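Local atomic coordinates of GTP-binding protein (Thermus thermophilus, PDB entry 2DBY), a protein that binds GDP and probably acts as an ATPase that associates with the 70S ribosome and its 50S subunit. Residues A[303-309]-A[351-356]; A[29-35]-A[67-72]; A[24-28]-A[41-45]. All coordinates share one frame; numbering follows the deposited sequence.

Contact 1 (A[303-309]-A[351-356]); sequences GTKAPRA and GKDYEV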
loop_
_atom_site.group_PDB
_atom_site.type_symbol
_atom_site.label_atom_id
_atom_site.label_comp_id
_atom_site.label_asym_id
_atom_site.label_seq_id
_atom_site.Cartn_x
_atom_site.Cartn_y
_atom_site.Cartn_z
ATOM N N GLY A 303 -8.214 11.237 0.669
ATOM C CA GLY A 303 -9.332 11.725 1.458
ATOM C C GLY A 303 -8.872 12.664 2.557
ATOM O O GLY A 303 -9.669 13.422 3.115
ATOM N N THR A 304 -7.580 12.610 2.860
ATOM C CA THR A 304 -6.956 13.445 3.881
ATOM C C THR A 304 -7.041 14.930 3.497
ATOM O O THR A 304 -6.709 15.309 2.371
ATOM C CB THR A 304 -5.464 13.054 4.065
ATOM O OG1 THR A 304 -5.375 11.684 4.488
ATOM C CG2 THR A 304 -4.784 13.949 5.112
ATOM N N LYS A 305 -7.501 15.757 4.435
ATOM C CA LYS A 305 -7.640 17.205 4.220
ATOM C C LYS A 305 -6.345 17.943 4.515
ATOM O O LYS A 305 -5.441 17.409 5.161
ATOM C CB LYS A 305 -8.716 17.792 5.130
ATOM C CG LYS A 305 -10.018 17.042 5.150
ATOM C CD LYS A 305 -10.789 17.224 3.882
ATOM C CE LYS A 305 -12.266 16.934 4.133
ATOM N NZ LYS A 305 -13.071 17.163 2.910
ATOM N N ALA A 306 -6.290 19.200 4.085
ATOM C CA ALA A 306 -5.101 20.030 4.258
ATOM C C ALA A 306 -4.542 20.066 5.684
ATOM O O ALA A 306 -3.341 19.952 5.880
ATOM C CB ALA A 306 -5.392 21.445 3.758
ATOM N N PRO A 307 -5.413 20.234 6.704
ATOM C CA PRO A 307 -4.940 20.277 8.094
ATOM C C PRO A 307 -4.211 19.012 8.534
ATOM O O PRO A 307 -3.148 19.079 9.150
ATOM C CB PRO A 307 -6.228 20.498 8.895
ATOM C CG PRO A 307 -7.114 21.233 7.917
ATOM C CD PRO A 307 -6.858 20.503 6.625
ATOM N N ARG A 308 -4.791 17.851 8.239
ATOM C CA ARG A 308 -4.151 16.606 8.624
ATOM C C ARG A 308 -2.877 16.446 7.819
ATOM O O ARG A 308 -1.861 15.981 8.332
ATOM C CB ARG A 308 -5.071 15.416 8.381
ATOM C CG ARG A 308 -4.419 14.078 8.727
ATOM C CD ARG A 308 -5.443 12.970 8.654
ATOM N NE ARG A 308 -6.392 13.061 9.761
ATOM C CZ ARG A 308 -7.623 12.558 9.738
ATOM N NH1 ARG A 308 -8.066 11.930 8.653
ATOM N NH2 ARG A 308 -8.405 12.667 10.806
ATOM N N ALA A 309 -2.924 16.847 6.557
ATOM C CA ALA A 309 -1.728 16.757 5.721
ATOM C C ALA A 309 -0.616 17.589 6.367
ATOM O O ALA A 309 0.536 17.134 6.498
ATOM C CB ALA A 309 -2.033 17.275 4.312
ATOM N N GLY A 351 -8.280 25.975 2.367
ATOM C CA GLY A 351 -8.620 25.907 3.772
ATOM C C GLY A 351 -8.668 24.507 4.348
ATOM O O GLY A 351 -8.161 23.556 3.748
ATOM N N LYS A 352 -9.308 24.384 5.510
ATOM C CA LYS A 352 -9.421 23.114 6.227
ATOM C C LYS A 352 -10.290 22.047 5.558
ATOM O O LYS A 352 -10.233 20.876 5.929
ATOM C CB LYS A 352 -9.929 23.383 7.648
ATOM C CG LYS A 352 -9.232 24.579 8.313
ATOM C CD LYS A 352 -9.753 24.869 9.711
ATOM C CE LYS A 352 -9.440 26.309 10.111
ATOM N NZ LYS A 352 -8.013 26.691 9.877
ATOM N N ASP A 353 -11.073 22.446 4.566
ATOM C CA ASP A 353 -11.977 21.542 3.849
ATOM C C ASP A 353 -11.351 20.925 2.592
ATOM O O ASP A 353 -11.931 20.034 1.966
ATOM C CB ASP A 353 -13.203 22.329 3.411
ATOM C CG ASP A 353 -12.834 23.501 2.491
ATOM O OD1 ASP A 353 -12.032 24.366 2.919
ATOM O OD2 ASP A 353 -13.333 23.552 1.345
ATOM N N TYR A 354 -10.179 21.419 2.212
ATOM C CA TYR A 354 -9.508 20.947 1.003
ATOM C C TYR A 354 -8.933 19.534 1.094
ATOM O O TYR A 354 -8.149 19.244 1.993
ATOM C CB TYR A 354 -8.380 21.914 0.639
ATOM C CG TYR A 354 -7.617 21.486 -0.576
ATOM C CD1 TYR A 354 -8.234 21.452 -1.828
ATOM C CD2 TYR A 354 -6.281 21.086 -0.481
ATOM C CE1 TYR A 354 -7.548 21.033 -2.955
ATOM C CE2 TYR A 354 -5.576 20.663 -1.610
ATOM C CZ TYR A 354 -6.220 20.639 -2.843
ATOM O OH TYR A 354 -5.554 20.221 -3.969
ATOM N N GLU A 355 -9.338 18.663 0.169
ATOM C CA GLU A 355 -8.805 17.306 0.123
ATOM C C GLU A 355 -7.548 17.343 -0.752
ATOM O O GLU A 355 -7.602 17.747 -1.925
ATOM C CB GLU A 355 -9.839 16.333 -0.463
ATOM C CG GLU A 355 -10.817 15.810 0.593
ATOM C CD GLU A 355 -12.021 15.092 0.007
ATOM O OE1 GLU A 355 -11.848 14.272 -0.919
ATOM O OE2 GLU A 355 -13.146 15.345 0.488
ATOM N N VAL A 356 -6.419 16.927 -0.181
ATOM C CA VAL A 356 -5.155 16.937 -0.911
ATOM C C VAL A 356 -5.204 16.025 -2.125
ATOM O O VAL A 356 -5.806 14.948 -2.094
ATOM C CB VAL A 356 -3.989 16.519 -0.005
ATOM C CG1 VAL A 356 -2.683 16.519 -0.802
ATOM C CG2 VAL A 356 -3.873 17.489 1.166
HETATM O O HOH W 1 -6.734 13.603 0.047
#
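K305 and E355 meet, their side chains crossing at a slant, where the approach to helix 306-313 runs along the loop 351-356, and they supply the charged part of the contact. The K305 chain turns sharply at its second torsion (chi2 -72°), which lays CD beside E355 CG and delivers the ammonium to two acceptors. K305 NZ donates to E355 OE2 at 3.0 Å in a salt bridge, on the OE2 lone pair turned away from the other carboxylate oxygen, and it also donates to D353 O at 3.2 Å, arriving from above the carbonyl plane. Two backbone bonds flank K305: V356 N donates to T304 O (3.0 Å) and A306 N to Y354 O (2.8 Å).

P307 crosses K352 at about a right angle, its CG pressed tightly to K352 CA at 3.4 Å, while K352 NZ goes off to the carbonyls of F321 and I322. A306 CB lies at the edge of the Y354 ring. V356 holds CG1 anti to its backbone N (chi1 179°), which leaves CG2 to touch A309 CB at 3.7 Å; both residues also rest on F287 of strand 284-290.

The chemistry implies a division of labour in this ubiquitin-like C-terminal domain: the buried A306, A309 and V356 pack inward, the lysine's salt bridge and carbonyl bond lie on the more exposed side, and an amide of the helix start, which has no intrahelical acceptor, is satisfied by the neighbouring loop.

Contact 2 (A[29-35]-A[67-72]); sequences ANYPFAT and VPTHVE. With FMT (formic acid), chain E.
A29 and V67 lie where the two backbones come nearest, 6.8 Å between their CA atoms, and beyond them the loop 29-35 follows the strand that includes 70-72 at a wider spacing, 8.3 Å from P32 CA to E72 CA, without backbone pairing. The H70 side chain bridges the distance. Its CG sits between the backbone N and the carbonyl carbon (chi1 54°), a setting that projects the imidazole at the loop. There H70 ND1 donates an almost straight bond (173°) to O1 of a bound formic acid, 2.8 Å away and near the ring plane, while A29 N donates to O2 of the same molecule at 2.8 Å. H70 CE1 approaches N30 O to 3.1 Å, and P32 CG comes obliquely to H70 NE2 at 3.4 Å.

Farther along, the extended E72 chain slides past P32 in the opposite direction, bringing OE1 to 3.2 Å from P32 CB. P32 O is itself gripped by both OG1 and N of T35, which fixes the turn behind the proline. A leucine in place of H70 would probably leave N30 O and P32 without the flat ring beside them, and the formic acid without its N-H donor.

The chemistry implies that van der Waals packing round P32 and A29 joins this loop, placed like the first switch region of G domains, to its sheet; in this crystal a formic acid, probably from the crystallisation liquor, also lies between H70 and the loop amides.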
loop_
_atom_site.group_PDB
_atom_site.type_symbol
_atom_site.label_atom_id
_atom_site.label_comp_id
_atom_site.label_asym_id
_atom_site.label_seq_id
_atom_site.Cartn_x
_atom_site.Cartn_y
_atom_site.Cartn_z
ATOM N N ALA A 29 15.530 7.026 4.115
ATOM C CA ALA A 29 15.866 8.339 4.693
ATOM C C ALA A 29 15.204 8.554 6.046
ATOM O O ALA A 29 15.734 9.278 6.903
ATOM C CB ALA A 29 15.443 9.478 3.720
ATOM N N ASN A 30 14.040 7.943 6.239
ATOM C CA ASN A 30 13.304 8.090 7.495
ATOM C C ASN A 30 12.624 6.773 7.776
ATOM O O ASN A 30 12.023 6.172 6.879
ATOM C CB ASN A 30 12.242 9.177 7.382
ATOM C CG ASN A 30 12.842 10.542 7.149
ATOM O OD1 ASN A 30 12.886 11.044 6.014
ATOM N ND2 ASN A 30 13.331 11.146 8.217
ATOM N N TYR A 31 12.709 6.336 9.025
ATOM C CA TYR A 31 12.124 5.072 9.408
ATOM C C TYR A 31 10.933 5.173 10.323
ATOM O O TYR A 31 10.994 5.833 11.361
ATOM C CB TYR A 31 13.151 4.203 10.122
ATOM C CG TYR A 31 14.315 3.766 9.260
ATOM C CD1 TYR A 31 15.539 4.449 9.292
ATOM C CD2 TYR A 31 14.181 2.680 8.401
ATOM C CE1 TYR A 31 16.616 4.040 8.473
ATOM C CE2 TYR A 31 15.230 2.277 7.579
ATOM C CZ TYR A 31 16.435 2.948 7.621
ATOM O OH TYR A 31 17.453 2.483 6.825
ATOM N N PRO A 32 9.834 4.501 9.956
ATOM C CA PRO A 32 8.613 4.489 10.772
ATOM C C PRO A 32 9.051 3.694 12.008
ATOM O O PRO A 32 9.846 2.741 11.898
ATOM C CB PRO A 32 7.626 3.688 9.919
ATOM C CG PRO A 32 8.131 3.882 8.495
ATOM C CD PRO A 32 9.634 3.777 8.685
ATOM N N PHE A 33 8.537 4.052 13.180
ATOM C CA PHE A 33 8.938 3.357 14.404
ATOM C C PHE A 33 8.695 1.850 14.327
ATOM O O PHE A 33 9.448 1.063 14.896
ATOM C CB PHE A 33 8.178 3.933 15.604
ATOM C CG PHE A 33 8.796 3.585 16.932
ATOM C CD1 PHE A 33 8.063 2.920 17.905
ATOM C CD2 PHE A 33 10.104 3.969 17.221
ATOM C CE1 PHE A 33 8.625 2.643 19.155
ATOM C CE2 PHE A 33 10.671 3.694 18.470
ATOM C CZ PHE A 33 9.932 3.036 19.431
ATOM N N ALA A 34 7.640 1.443 13.631
ATOM C CA ALA A 34 7.336 0.020 13.502
ATOM C C ALA A 34 8.481 -0.802 12.934
ATOM O O ALA A 34 8.497 -2.011 13.129
ATOM C CB ALA A 34 6.097 -0.183 12.624
ATOM N N THR A 35 9.429 -0.172 12.233
ATOM C CA THR A 35 10.516 -0.937 11.641
ATOM C C THR A 35 11.514 -1.497 12.662
ATOM O O THR A 35 12.462 -2.183 12.300
ATOM C CB THR A 35 11.284 -0.145 10.532
ATOM O OG1 THR A 35 11.892 1.021 11.099
ATOM C CG2 THR A 35 10.338 0.251 9.389
ATOM N N VAL A 67 14.149 14.195 -0.626
ATOM C CA VAL A 67 13.807 13.187 0.384
ATOM C C VAL A 67 12.581 12.441 -0.122
ATOM O O VAL A 67 11.487 12.988 -0.174
ATOM C CB VAL A 67 13.457 13.837 1.742
ATOM C CG1 VAL A 67 13.176 12.734 2.774
ATOM C CG2 VAL A 67 14.622 14.712 2.224
ATOM N N PRO A 68 12.747 11.169 -0.507
ATOM C CA PRO A 68 11.544 10.486 -0.993
ATOM C C PRO A 68 10.723 9.916 0.144
ATOM O O PRO A 68 11.159 9.894 1.303
ATOM C CB PRO A 68 12.105 9.365 -1.862
ATOM C CG PRO A 68 13.352 8.967 -1.085
ATOM C CD PRO A 68 13.941 10.304 -0.613
ATOM N N THR A 69 9.522 9.475 -0.196
ATOM C CA THR A 69 8.682 8.796 0.789
ATOM C C THR A 69 8.947 7.287 0.597
ATOM O O THR A 69 9.929 6.904 -0.054
ATOM C CB THR A 69 7.180 9.174 0.640
ATOM O OG1 THR A 69 6.433 8.546 1.691
ATOM C CG2 THR A 69 6.608 8.741 -0.725
ATOM N N HIS A 70 8.092 6.431 1.146
ATOM C CA HIS A 70 8.314 4.995 1.075
ATOM C C HIS A 70 7.021 4.228 1.345
ATOM O O HIS A 70 5.992 4.825 1.688
ATOM C CB HIS A 70 9.351 4.613 2.141
ATOM C CG HIS A 70 8.987 5.067 3.526
ATOM N ND1 HIS A 70 9.832 5.818 4.314
ATOM C CD2 HIS A 70 7.866 4.873 4.260
ATOM C CE1 HIS A 70 9.246 6.071 5.473
ATOM N NE2 HIS A 70 8.051 5.510 5.466
ATOM N N VAL A 71 7.092 2.903 1.176
ATOM C CA VAL A 71 5.963 2.008 1.429
ATOM C C VAL A 71 6.478 0.918 2.370
ATOM O O VAL A 71 7.516 0.305 2.103
ATOM C CB VAL A 71 5.459 1.341 0.136
ATOM C CG1 VAL A 71 4.288 0.380 0.470
ATOM C CG2 VAL A 71 5.007 2.395 -0.846
ATOM N N GLU A 72 5.745 0.681 3.453
ATOM C CA GLU A 72 6.143 -0.309 4.461
ATOM C C GLU A 72 5.582 -1.708 4.171
ATOM O O GLU A 72 4.417 -1.847 3.823
ATOM C CB GLU A 72 5.656 0.174 5.828
ATOM C CG GLU A 72 6.044 -0.701 7.015
ATOM C CD GLU A 72 5.708 -0.025 8.332
ATOM O OE1 GLU A 72 6.390 0.946 8.696
ATOM O OE2 GLU A 72 4.757 -0.455 8.998
HETATM C C FMT E . 12.538 6.730 2.318
HETATM O O1 FMT E . 12.284 6.832 3.493
HETATM O O2 FMT E . 13.783 6.932 1.888
HETATM O O HOH W 2 11.227 9.681 4.210
#

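Contact 3 (A[24-28]-A[41-45]); sequences ANALA and GVVPL
N25 and V42 mark the closest approach of the two backbones, 5.1 Å between CA atoms, where the late part of helix 14-25 passes strand 40-44. The chain then leaves through a type I turn from N25 to A28, which returns the backbone to the strand with A28 CA 5.9 Å from P44 CA.

N25 makes the polar link. With CG anti to the backbone N (chi1 180°), the amide swings over to the strand, where OD1 accepts a hydrogen bond from V42 N at 2.8 Å; the bond is fairly straight at the hydrogen (163°), yet the donor sits well above the carbonyl plane. N25 CA in turn directs its C-H at V42 O, 3.3 Å away, so that one residue engages both polar backbone atoms of V42. G41 is what allows this closeness: a CB there would fall 2.9 Å from N25 CG, a clash.

Apolar groups finish the joint. V42 places CG2 between its backbone N and carbonyl carbon, where the methyl meets A28 CB at 3.7 Å while lying beside N25 OD1. P44 turns its ring toward the turn, with CD 3.7 Å from A24 O and CG against the backbone of A28.

On its other flank the strand is bonded to strand 66-75, V43 to V71 and G41 to F73, so the asparagine amide serves an edge that has no further strand beside it within the chain. The arrangement belongs to the G-domain fold: helix 14-25, which follows the P-loop and carries the GDP-binding K14, S15 and T16 at its start, is here fastened at its far end to the second strand, at the two ends of the connection placed like the first switch region.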
loop_
_atom_site.group_PDB
_atom_site.type_symbol
_atom_site.label_atom_id
_atom_site.label_comp_id
_atom_site.label_asym_id
_atom_site.label_seq_id
_atom_site.Cartn_x
_atom_site.Cartn_y
_atom_site.Cartn_z
ATOM N N ALA A 24 16.873 -3.089 0.605
ATOM C CA ALA A 24 16.268 -1.817 0.231
ATOM C C ALA A 24 15.957 -0.943 1.450
ATOM O O ALA A 24 16.117 0.286 1.418
ATOM C CB ALA A 24 15.001 -2.073 -0.585
ATOM N N ASN A 25 15.555 -1.588 2.538
ATOM C CA ASN A 25 15.195 -0.888 3.770
ATOM C C ASN A 25 16.416 -0.151 4.346
ATOM O O ASN A 25 16.272 0.892 4.974
ATOM C CB ASN A 25 14.626 -1.905 4.753
ATOM C CG ASN A 25 14.220 -1.291 6.085
ATOM O OD1 ASN A 25 13.371 -0.407 6.142
ATOM N ND2 ASN A 25 14.819 -1.785 7.164
ATOM N N ALA A 26 17.619 -0.672 4.087
ATOM C CA ALA A 26 18.829 -0.025 4.613
ATOM C C ALA A 26 19.149 1.273 3.870
ATOM O O ALA A 26 20.076 2.000 4.257
ATOM C CB ALA A 26 20.020 -0.987 4.533
ATOM N N LEU A 27 18.390 1.565 2.811
ATOM C CA LEU A 27 18.578 2.794 2.024
ATOM C C LEU A 27 17.645 3.930 2.446
ATOM O O LEU A 27 17.788 5.067 1.976
ATOM C CB LEU A 27 18.307 2.526 0.533
ATOM C CG LEU A 27 19.142 1.554 -0.303
ATOM C CD1 LEU A 27 18.581 1.494 -1.731
ATOM C CD2 LEU A 27 20.586 2.005 -0.334
ATOM N N ALA A 28 16.695 3.645 3.333
ATOM C CA ALA A 28 15.696 4.632 3.741
ATOM C C ALA A 28 16.184 5.909 4.434
ATOM O O ALA A 28 17.102 5.872 5.249
ATOM C CB ALA A 28 14.636 3.935 4.629
ATOM N N GLY A 41 9.923 -3.424 7.272
ATOM C CA GLY A 41 10.885 -2.527 6.650
ATOM C C GLY A 41 10.157 -1.717 5.600
ATOM O O GLY A 41 8.971 -1.947 5.359
ATOM N N VAL A 42 10.849 -0.780 4.976
ATOM C CA VAL A 42 10.203 0.025 3.947
ATOM C C VAL A 42 11.001 0.022 2.661
ATOM O O VAL A 42 12.199 -0.299 2.649
ATOM C CB VAL A 42 10.022 1.490 4.391
ATOM C CG1 VAL A 42 9.220 1.564 5.680
ATOM C CG2 VAL A 42 11.366 2.143 4.577
ATOM N N VAL A 43 10.326 0.364 1.568
ATOM C CA VAL A 43 10.973 0.456 0.270
ATOM C C VAL A 43 10.845 1.912 -0.159
ATOM O O VAL A 43 9.739 2.398 -0.328
ATOM C CB VAL A 43 10.264 -0.425 -0.803
ATOM C CG1 VAL A 43 10.950 -0.220 -2.168
ATOM C CG2 VAL A 43 10.311 -1.903 -0.405
ATOM N N PRO A 44 11.970 2.638 -0.287
ATOM C CA PRO A 44 11.914 4.045 -0.704
ATOM C C PRO A 44 11.250 4.082 -2.100
ATOM O O PRO A 44 11.625 3.302 -2.991
ATOM C CB PRO A 44 13.389 4.447 -0.766
ATOM C CG PRO A 44 14.042 3.560 0.276
ATOM C CD PRO A 44 13.354 2.219 0.003
ATOM N N LEU A 45 10.297 4.991 -2.288
ATOM C CA LEU A 45 9.556 5.119 -3.544
ATOM C C LEU A 45 10.279 6.114 -4.436
ATOM O O LEU A 45 10.452 7.273 -4.071
ATOM C CB LEU A 45 8.147 5.646 -3.272
ATOM C CG LEU A 45 6.895 4.812 -3.534
ATOM C CD1 LEU A 45 5.695 5.763 -3.506
ATOM C CD2 LEU A 45 6.980 4.083 -4.879
#

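Contacts 2 and 3 are two sides of one joint in the G domain: strands 40-44 and 66-75 are neighbours in the same sheet, V43 N lies against V71 O, and Y31 of contact 2 reaches the N25 carbonyl of contact 3. Contact 2, at the surface, has no direct hydrogen bond between its segments and is packed round P32, with a probable crystallisation additive beside it, whereas the partly buried contact 3 uses a direct side-chain-to-backbone bond with methyl and proline packing. Contact 1 is separate, its centre 22 Å from that of contact 2 and 27 Å from that of contact 3, in the C-terminal ubiquitin-like region. Also partly buried, it alone combines a backbone bridge with a salt bridge.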